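Local coordinates for carbon monoxide dehydrogenase (Thermococcus sp. AM4, PDB 6T7J), which probably catalyses the oxidation of carbon monoxide to carbon dioxide, passing the electrons on through iron-sulfur clusters, and is caught here with a nickel-free active-site cluster, at residues A[184-189]-A[598-603]; A[214-219]-A[590-595]; A[347-352]-A[366-371]; A[360-365]-A[386-391]. All coordinates share one frame; numbering follows the deposited sequence.

Contact 1 (A[184-189]-A[598-603])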
# COMPACT_ATOMS: atom_id res chain seq x y z
N GLU A 184 2.97 23.33 -6.17
CA GLU A 184 2.73 23.32 -7.61
C GLU A 184 4.04 23.31 -8.39
O GLU A 184 4.20 22.55 -9.35
CB GLU A 184 1.86 24.52 -8.00
CG GLU A 184 1.58 24.65 -9.48
CD GLU A 184 0.77 25.89 -9.81
OE1 GLU A 184 0.68 26.24 -11.00
OE2 GLU A 184 0.24 26.51 -8.87
N LYS A 185 4.99 24.17 -7.99
CA LYS A 185 6.29 24.17 -8.64
C LYS A 185 7.00 22.83 -8.46
O LYS A 185 7.62 22.32 -9.40
CB LYS A 185 7.16 25.31 -8.09
CG LYS A 185 8.22 25.81 -9.05
CD LYS A 185 9.59 25.92 -8.39
CE LYS A 185 10.34 24.59 -8.43
NZ LYS A 185 10.66 24.15 -9.82
N ALA A 186 6.89 22.23 -7.27
CA ALA A 186 7.48 20.92 -7.04
C ALA A 186 6.69 19.80 -7.71
O ALA A 186 7.24 18.72 -7.93
CB ALA A 186 7.59 20.65 -5.54
N GLY A 187 5.42 20.04 -8.04
CA GLY A 187 4.60 19.02 -8.65
C GLY A 187 4.15 17.93 -7.70
O GLY A 187 4.01 16.78 -8.11
N VAL A 188 3.90 18.28 -6.44
CA VAL A 188 3.54 17.31 -5.41
C VAL A 188 2.12 17.54 -4.89
O VAL A 188 1.76 17.04 -3.83
CB VAL A 188 4.56 17.31 -4.26
CG1 VAL A 188 5.95 17.00 -4.78
CG2 VAL A 188 4.54 18.66 -3.54
N LEU A 189 1.31 18.30 -5.62
CA LEU A 189 -0.06 18.56 -5.20
C LEU A 189 -0.85 17.25 -5.20
O LEU A 189 -0.94 16.59 -6.25
CB LEU A 189 -0.73 19.58 -6.11
CG LEU A 189 -0.35 21.05 -5.88
CD1 LEU A 189 -0.92 21.94 -6.97
CD2 LEU A 189 -0.83 21.51 -4.51
N ASP A 598 15.52 22.97 -0.58
CA ASP A 598 15.36 23.81 -1.76
C ASP A 598 14.02 23.58 -2.44
O ASP A 598 13.50 24.49 -3.10
CB ASP A 598 16.50 23.55 -2.75
CG ASP A 598 17.78 24.26 -2.36
OD1 ASP A 598 18.47 23.78 -1.43
OD2 ASP A 598 18.11 25.29 -2.99
N ILE A 599 13.45 22.39 -2.30
CA ILE A 599 12.24 22.04 -3.03
C ILE A 599 11.00 22.61 -2.35
O ILE A 599 10.16 23.24 -2.99
CB ILE A 599 12.15 20.52 -3.21
CG1 ILE A 599 13.33 20.00 -4.02
CG2 ILE A 599 10.83 20.13 -3.87
CD1 ILE A 599 13.49 20.66 -5.38
N ILE A 600 10.87 22.38 -1.04
CA ILE A 600 9.61 22.66 -0.36
C ILE A 600 9.80 23.58 0.84
O ILE A 600 8.82 24.11 1.38
CB ILE A 600 8.91 21.35 0.05
CG1 ILE A 600 9.93 20.37 0.63
CG2 ILE A 600 8.24 20.71 -1.16
CD1 ILE A 600 10.16 20.52 2.10
N GLY A 601 11.04 23.76 1.29
CA GLY A 601 11.34 24.71 2.34
C GLY A 601 11.53 24.12 3.73
O GLY A 601 11.81 24.88 4.66
N GLY A 602 11.37 22.81 3.90
CA GLY A 602 11.66 22.15 5.15
C GLY A 602 12.62 20.99 4.92
O GLY A 602 13.04 20.73 3.79
N LYS A 603 12.95 20.31 6.01
CA LYS A 603 13.88 19.19 5.92
C LYS A 603 13.84 18.39 7.22
O LYS A 603 13.32 18.84 8.24
CB LYS A 603 15.31 19.66 5.62
CG LYS A 603 15.97 20.45 6.74
CD LYS A 603 17.34 20.94 6.30
CE LYS A 603 17.96 21.88 7.31
NZ LYS A 603 19.22 22.49 6.79

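Contact 2 (A[214-219]-A[590-595])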
# COMPACT_ATOMS: atom_id res chain seq x y z
N SER A 214 12.12 10.84 -7.53
CA SER A 214 10.70 10.75 -7.87
C SER A 214 9.93 9.96 -6.81
O SER A 214 8.80 10.33 -6.46
CB SER A 214 10.52 10.12 -9.25
OG SER A 214 11.31 8.95 -9.40
N LEU A 215 10.53 8.89 -6.29
CA LEU A 215 9.89 8.12 -5.22
C LEU A 215 9.59 9.00 -4.02
O LEU A 215 8.47 9.01 -3.49
CB LEU A 215 10.78 6.94 -4.82
CG LEU A 215 10.86 5.73 -5.75
CD1 LEU A 215 12.06 4.87 -5.40
CD2 LEU A 215 9.58 4.91 -5.69
N LEU A 216 10.59 9.78 -3.58
CA LEU A 216 10.40 10.60 -2.39
C LEU A 216 9.50 11.81 -2.66
O LEU A 216 8.81 12.28 -1.76
CB LEU A 216 11.75 11.03 -1.83
CG LEU A 216 12.61 9.86 -1.34
CD1 LEU A 216 13.84 10.34 -0.60
CD2 LEU A 216 11.78 8.92 -0.47
N LEU A 217 9.48 12.31 -3.90
CA LEU A 217 8.56 13.39 -4.23
C LEU A 217 7.11 12.90 -4.22
O LEU A 217 6.21 13.61 -3.74
CB LEU A 217 8.91 13.99 -5.60
CG LEU A 217 10.12 14.91 -5.65
CD1 LEU A 217 10.45 15.30 -7.08
CD2 LEU A 217 9.90 16.15 -4.79
N HIS A 218 6.87 11.69 -4.71
CA HIS A 218 5.52 11.15 -4.58
C HIS A 218 5.19 10.83 -3.12
O HIS A 218 4.03 10.93 -2.72
CB HIS A 218 5.33 9.90 -5.43
CG HIS A 218 3.95 9.34 -5.35
ND1 HIS A 218 3.65 8.15 -4.73
CD2 HIS A 218 2.76 9.84 -5.79
CE1 HIS A 218 2.35 7.92 -4.82
NE2 HIS A 218 1.79 8.94 -5.44
N GLY A 219 6.19 10.44 -2.33
CA GLY A 219 5.97 10.33 -0.90
C GLY A 219 5.54 11.64 -0.28
O GLY A 219 4.67 11.68 0.59
N LYS A 590 20.86 12.33 2.30
CA LYS A 590 21.05 13.75 2.03
C LYS A 590 19.82 14.38 1.39
O LYS A 590 19.54 15.56 1.62
CB LYS A 590 22.29 13.98 1.17
CG LYS A 590 22.61 15.45 0.95
CD LYS A 590 23.01 15.71 -0.48
CE LYS A 590 22.14 14.91 -1.44
NZ LYS A 590 22.40 15.28 -2.86
N ILE A 591 19.05 13.62 0.59
CA ILE A 591 17.77 14.16 0.13
C ILE A 591 16.89 14.51 1.32
O ILE A 591 16.31 15.60 1.39
CB ILE A 591 17.05 13.16 -0.81
CG1 ILE A 591 17.85 12.93 -2.09
CG2 ILE A 591 15.67 13.69 -1.17
CD1 ILE A 591 17.29 11.80 -2.94
N LEU A 592 16.81 13.60 2.29
CA LEU A 592 15.92 13.80 3.43
C LEU A 592 16.37 14.96 4.30
O LEU A 592 15.54 15.78 4.73
CB LEU A 592 15.85 12.52 4.26
CG LEU A 592 15.05 11.36 3.66
CD1 LEU A 592 14.94 10.21 4.65
CD2 LEU A 592 13.67 11.85 3.25
N THR A 593 17.67 15.06 4.58
CA THR A 593 18.18 16.03 5.55
C THR A 593 18.78 17.27 4.90
O THR A 593 19.32 18.12 5.62
CB THR A 593 19.22 15.37 6.45
OG1 THR A 593 20.28 14.85 5.65
CG2 THR A 593 18.59 14.24 7.26
N GLU A 594 18.69 17.41 3.58
CA GLU A 594 19.40 18.50 2.92
C GLU A 594 18.73 18.93 1.62
O GLU A 594 18.15 20.02 1.55
CB GLU A 594 20.85 18.07 2.65
CG GLU A 594 21.88 19.17 2.68
CD GLU A 594 23.28 18.63 2.49
OE1 GLU A 594 23.74 17.86 3.36
OE2 GLU A 594 23.91 18.96 1.47
N ASP A 595 18.79 18.07 0.60
CA ASP A 595 18.37 18.44 -0.75
C ASP A 595 16.92 18.90 -0.82
O ASP A 595 16.56 19.65 -1.73
CB ASP A 595 18.57 17.27 -1.71
CG ASP A 595 19.98 17.20 -2.26
OD1 ASP A 595 20.85 17.94 -1.76
OD2 ASP A 595 20.21 16.39 -3.18

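Contact 3 (A[347-352]-A[366-371])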
# COMPACT_ATOMS: atom_id res chain seq x y z
N ALA A 347 -0.15 -8.26 21.78
CA ALA A 347 0.29 -8.83 23.05
C ALA A 347 -0.68 -8.52 24.19
O ALA A 347 -0.73 -9.26 25.17
CB ALA A 347 1.69 -8.33 23.40
N ILE A 348 -1.44 -7.42 24.09
CA ILE A 348 -2.37 -7.09 25.16
C ILE A 348 -3.38 -8.19 25.39
O ILE A 348 -3.94 -8.30 26.49
CB ILE A 348 -3.10 -5.74 24.90
CG1 ILE A 348 -4.18 -5.90 23.83
CG2 ILE A 348 -2.10 -4.65 24.56
CD1 ILE A 348 -5.12 -4.72 23.74
N VAL A 349 -3.63 -9.04 24.39
CA VAL A 349 -4.47 -10.21 24.63
C VAL A 349 -3.74 -11.20 25.53
O VAL A 349 -4.26 -11.61 26.58
CB VAL A 349 -4.89 -10.86 23.30
CG1 VAL A 349 -5.42 -12.26 23.54
CG2 VAL A 349 -5.95 -10.00 22.63
N ASP A 350 -2.51 -11.57 25.16
CA ASP A 350 -1.69 -12.45 25.98
C ASP A 350 -1.68 -12.00 27.43
O ASP A 350 -2.07 -12.76 28.33
CB ASP A 350 -0.27 -12.50 25.44
CG ASP A 350 -0.14 -13.39 24.26
OD1 ASP A 350 -0.59 -14.55 24.29
OD2 ASP A 350 0.40 -12.91 23.28
N VAL A 351 -1.26 -10.76 27.67
CA VAL A 351 -1.21 -10.21 29.03
C VAL A 351 -2.58 -10.34 29.69
O VAL A 351 -2.70 -10.81 30.83
CB VAL A 351 -0.73 -8.75 28.99
CG1 VAL A 351 -0.74 -8.15 30.39
CG2 VAL A 351 0.65 -8.67 28.37
N ALA A 352 -3.64 -9.96 28.96
CA ALA A 352 -4.97 -9.99 29.56
C ALA A 352 -5.41 -11.39 29.93
O ALA A 352 -6.27 -11.55 30.81
CB ALA A 352 -6.00 -9.37 28.60
N GLY A 366 -10.05 -4.31 12.88
CA GLY A 366 -9.17 -4.54 14.00
C GLY A 366 -9.47 -5.82 14.75
O GLY A 366 -10.04 -5.79 15.85
N HIS A 367 -9.08 -6.95 14.17
CA HIS A 367 -9.27 -8.25 14.80
C HIS A 367 -7.97 -8.70 15.46
O HIS A 367 -6.88 -8.50 14.91
CB HIS A 367 -9.73 -9.30 13.78
CG HIS A 367 -11.05 -9.00 13.16
ND1 HIS A 367 -12.25 -9.39 13.72
CD2 HIS A 367 -11.37 -8.35 12.01
CE1 HIS A 367 -13.25 -8.99 12.95
NE2 HIS A 367 -12.74 -8.36 11.90
N ILE A 368 -8.09 -9.30 16.65
CA ILE A 368 -6.96 -9.85 17.37
C ILE A 368 -7.38 -11.24 17.86
O ILE A 368 -8.33 -11.34 18.64
CB ILE A 368 -6.51 -8.98 18.54
CG1 ILE A 368 -6.35 -7.52 18.11
CG2 ILE A 368 -5.21 -9.50 19.13
CD1 ILE A 368 -6.30 -6.53 19.25
N PRO A 369 -6.71 -12.31 17.44
CA PRO A 369 -7.11 -13.65 17.90
C PRO A 369 -7.04 -13.78 19.41
O PRO A 369 -6.06 -13.37 20.04
CB PRO A 369 -6.10 -14.57 17.20
CG PRO A 369 -5.66 -13.80 15.99
CD PRO A 369 -5.64 -12.36 16.44
N GLY A 370 -8.09 -14.35 19.99
CA GLY A 370 -8.22 -14.47 21.42
C GLY A 370 -9.08 -13.40 22.07
O GLY A 370 -9.57 -13.60 23.18
N ALA A 371 -9.27 -12.27 21.40
CA ALA A 371 -10.12 -11.21 21.91
C ALA A 371 -11.59 -11.58 21.74
O ALA A 371 -11.94 -12.55 21.07
CB ALA A 371 -9.81 -9.88 21.22

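Contact 4 (A[360-365]-A[386-391])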
# COMPACT_ATOMS: atom_id res chain seq x y z
N ILE A 360 -11.83 -6.25 24.25
CA ILE A 360 -12.99 -6.18 23.36
C ILE A 360 -12.57 -5.44 22.10
O ILE A 360 -12.28 -4.24 22.13
CB ILE A 360 -14.18 -5.49 24.03
CG1 ILE A 360 -14.80 -6.38 25.10
CG2 ILE A 360 -15.24 -5.13 23.00
CD1 ILE A 360 -14.32 -6.11 26.50
N THR A 361 -12.53 -6.16 20.98
CA THR A 361 -12.40 -5.54 19.67
C THR A 361 -13.78 -5.19 19.13
O THR A 361 -14.76 -5.91 19.38
CB THR A 361 -11.67 -6.46 18.68
OG1 THR A 361 -12.25 -7.77 18.73
CG2 THR A 361 -10.19 -6.56 19.03
N THR A 362 -13.87 -4.08 18.40
CA THR A 362 -15.15 -3.53 18.00
C THR A 362 -15.25 -3.13 16.53
O THR A 362 -16.34 -2.75 16.08
CB THR A 362 -15.50 -2.29 18.84
OG1 THR A 362 -14.57 -1.24 18.54
CG2 THR A 362 -15.45 -2.60 20.33
N GLU A 363 -14.16 -3.19 15.76
CA GLU A 363 -14.16 -2.73 14.39
C GLU A 363 -13.78 -3.86 13.45
O GLU A 363 -12.90 -4.67 13.77
CB GLU A 363 -13.19 -1.55 14.22
CG GLU A 363 -12.77 -1.25 12.79
CD GLU A 363 -13.70 -0.28 12.09
OE1 GLU A 363 -14.32 0.56 12.78
OE2 GLU A 363 -13.81 -0.35 10.85
N PRO A 364 -14.42 -3.97 12.28
CA PRO A 364 -14.11 -5.08 11.36
C PRO A 364 -12.68 -5.07 10.83
O PRO A 364 -12.23 -6.08 10.29
CB PRO A 364 -15.12 -4.90 10.23
CG PRO A 364 -15.53 -3.46 10.31
CD PRO A 364 -15.52 -3.14 11.77
N LYS A 365 -11.96 -3.96 10.96
CA LYS A 365 -10.57 -3.88 10.52
C LYS A 365 -9.58 -4.12 11.65
O LYS A 365 -8.37 -4.14 11.40
CB LYS A 365 -10.30 -2.52 9.87
CG LYS A 365 -11.11 -2.28 8.60
CD LYS A 365 -10.72 -0.97 7.94
CE LYS A 365 -11.14 0.23 8.78
NZ LYS A 365 -12.63 0.38 8.86
N LYS A 386 -23.88 0.18 25.70
CA LYS A 386 -24.47 -0.35 26.92
C LYS A 386 -24.04 -1.79 27.16
O LYS A 386 -23.64 -2.16 28.27
CB LYS A 386 -25.99 -0.26 26.85
CG LYS A 386 -26.58 1.09 27.23
CD LYS A 386 -28.09 0.97 27.36
CE LYS A 386 -28.74 2.31 27.69
NZ LYS A 386 -30.14 2.12 28.16
N GLU A 387 -24.12 -2.62 26.12
CA GLU A 387 -23.72 -4.02 26.24
C GLU A 387 -22.27 -4.15 26.67
O GLU A 387 -21.94 -4.96 27.56
CB GLU A 387 -23.97 -4.73 24.91
CG GLU A 387 -23.44 -6.14 24.80
CD GLU A 387 -23.47 -6.64 23.36
OE1 GLU A 387 -23.80 -5.84 22.46
OE2 GLU A 387 -23.17 -7.83 23.14
N ILE A 388 -21.38 -3.35 26.08
CA ILE A 388 -19.96 -3.43 26.39
C ILE A 388 -19.69 -3.02 27.84
O ILE A 388 -18.99 -3.72 28.58
CB ILE A 388 -19.16 -2.56 25.40
CG1 ILE A 388 -19.08 -3.24 24.03
CG2 ILE A 388 -17.78 -2.25 25.94
CD1 ILE A 388 -18.74 -2.30 22.89
N VAL A 389 -20.25 -1.88 28.25
CA VAL A 389 -20.06 -1.42 29.62
C VAL A 389 -20.64 -2.43 30.60
O VAL A 389 -20.08 -2.66 31.69
CB VAL A 389 -20.68 -0.02 29.82
CG1 VAL A 389 -20.51 0.44 31.25
CG2 VAL A 389 -20.05 0.98 28.86
N ARG A 390 -21.75 -3.08 30.23
CA ARG A 390 -22.33 -4.10 31.10
C ARG A 390 -21.40 -5.29 31.25
O ARG A 390 -21.26 -5.84 32.34
CB ARG A 390 -23.69 -4.54 30.54
CG ARG A 390 -24.84 -3.66 30.97
CD ARG A 390 -26.18 -4.32 30.75
NE ARG A 390 -27.23 -3.31 30.58
CZ ARG A 390 -27.78 -3.01 29.40
NH1 ARG A 390 -28.72 -2.08 29.33
NH2 ARG A 390 -27.39 -3.64 28.30
N ILE A 391 -20.76 -5.71 30.15
CA ILE A 391 -19.82 -6.82 30.24
C ILE A 391 -18.67 -6.47 31.18
O ILE A 391 -18.25 -7.29 32.01
CB ILE A 391 -19.33 -7.22 28.84
CG1 ILE A 391 -20.49 -7.79 28.03
CG2 ILE A 391 -18.19 -8.22 28.93
CD1 ILE A 391 -20.17 -8.04 26.59

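Contact 1 (A[184-189]-A[598-603])
A186 meets I599 and I600 where the ends of two helices come together, and its methyl group makes every close approach from its side. Its CB points at the other segment and settles 3.7 Å from CG2 of I599. The approach of CG2 of I600 is looser, at 4.4 Å from the same CB of A186, so the methyl faces two branch methyls from successive residues. I599 offers its short branch because chi1 of -62° turns CG2 anti to the backbone N, while the longer CG1-CD1 arm passes A186 by. A small residue suits this approach, since the CA atoms of A186 and I599 are 6.3 Å apart.

Around this close point the contact slackens quickly. I599 lies toward solvent, and K185 keeps its side chain well clear of the other helix. Toward the interior the surroundings are fuller: I600 is buried, the tip of its longer arm turned off from segment 184-189, and its carbonyl oxygen is hydrogen-bonded to R179. V188 packs on helix 212-242 through L217, I220, R221 and L224. No hydrogen bond joins the two segments, which hide only 111 Å² from each other.

Both helices stop at glycine. G601 leaves helical geometry with a positive phi after I600, and G187 does the same after A186, at 74°. The latter is the C-prime residue of a Schellman motif, in which V188 N reaches W183 O and G187 N makes a weak bond to E184 O, the classical way of turning a chain out of a helix.

Contact 2 (A[214-219]-A[590-595])
L216 leans from helix 212-242 onto I591 and L592 of helix 586-595, one leucine set against two neighbouring side chains. From CA its CB is directed at the facing helix, yet CB itself makes no close approach there. CG comes next, placed anti to the carbonyl carbon by chi1 of -64°, and it too serves mainly as a fork. The branch that arrives is CD1, carried outward by a chi2 of -171° that extends it away from CA. This methyl lies 3.9 Å from CG2 of I591 and 4.1 Å from CD2 of L592, while CD2 of L216, the second prong, stays beyond touching distance of either.

The helix so reached belongs to the connection between strands 574-576 and 604-606, adjacent and parallel in the C-terminal sheet, and thus to a beta-alpha-beta crossover of a Rossmann-like domain. L216, by contrast, rides on a long helix on which the N-terminal helices 193-203 and 81-115 also pack.

The two partners present themselves differently. I591 points at L216 and meets it with its short branch; L592 starts off to one side and its end swings nearer, its side chain and that of L216 crossing at about a right angle. L592 also touches L89 and V582. Farther along the chain the helix widens into a pi-type turn, closed by D595 N to K590 O at 2.8 Å. K590 NZ and D595 OD2 form a salt bridge across the same turn, modelled at a doubtfully short 2.5 Å.

Contact 3 (A[347-352]-A[366-371])
V349 lies against the flat peptide groups of the turn running from I368 to A371. Its CG1 stands over one face of the G370-A371 peptide, 4.1 Å from C of G370, and the same methyl meets the P369-G370 peptide nearly edge-on, 3.7 Å from O of P369. The pyrrolidine ring of P369 is turned elsewhere and does not reach the valine, while the imidazole of H367, farther along the loop, meets the ring of H373.

The other methyl of V349 deals with side chains. With chi1 at 164°, CG1 is anti to the backbone N and CG2 falls beside it, directed at CG2 of I368, 3.6 Å away, the two side chains running antiparallel alongside each other. A371 CB closes on V349 CG2 from 4.1 Å. With an alanine in place of V349, I368 and A371 would probably lose their methyl partner and a gap would open over the G370-A371 peptide.

V359 of the neighbouring strand backs both V349 and A371, and P369 packs on D211 of the second subunit. A371 N is hydrogen-bonded to I368 O at 3.1 Å, closing the turn. At G370 a CB is excluded twice, by the phi of 98°, which would jam it against the preceding carbonyl O, and by V349 CG1. This is a type II beta turn with proline and glycine at its centre, pressed against helix 347-352 just before edge strand 372-373 of the parallel sheet.

Contact 4 (A[360-365]-A[386-391])
I360 and I388 mark the closest pairing of backbones, a strand against a helix, with CA atoms 8.1 Å apart. The strand that ends at I360-T361 is bonded to strand 336-339, its parallel neighbour, through I360 with I337 and V339; past T361 the strand gives way to loop, though the backbone of T362 still bonds to F376. Segment 386-391 is regular helix throughout, its backbone bonds running from R390 N to K386 O and from I391 N to E387 O.

Across this spacing I388 does the reaching. Its CG1 lies 4.4 Å from CG2 of I360, and its terminal CD1 carries on to CG2 of T362 at 4.2 Å, meeting that side chain at about a right angle. T362 can offer a methyl because chi1 of 66° sets OG1 between the backbone N and carbonyl carbon, leaving CG2 beside the N. The hydroxyl is hydrogen-bonded to V339 O, while I338 of the same strand touches both I360 and I388.

All three touching residues are buried and no hydrogen bond spans the segments. Between these two segments the contact is thus purely apolar, with the one hydroxyl at the interface satisfied by the sheet itself.

In the fold
Read from the N terminus, the chain opens contact 1 at 184-189 and contact 2 at 214-219, and closes them in reverse order, contact 2 at 590-595 and contact 1 at 598-603. The inner loop thus lies wholly within the outer one, and the two touch, notably where I599 meets L217. Together they fasten the helical N-terminal part to the last crossover of the C-terminal sheet. Contacts 3 and 4, both within these long loops, are local and cross: 347-352, 360-365, 366-371 and 386-391 alternate around strand 358-361, knitting helices to the edge region of the first parallel sheet, with centres 38 to 44 Å from those of contacts 1 and 2.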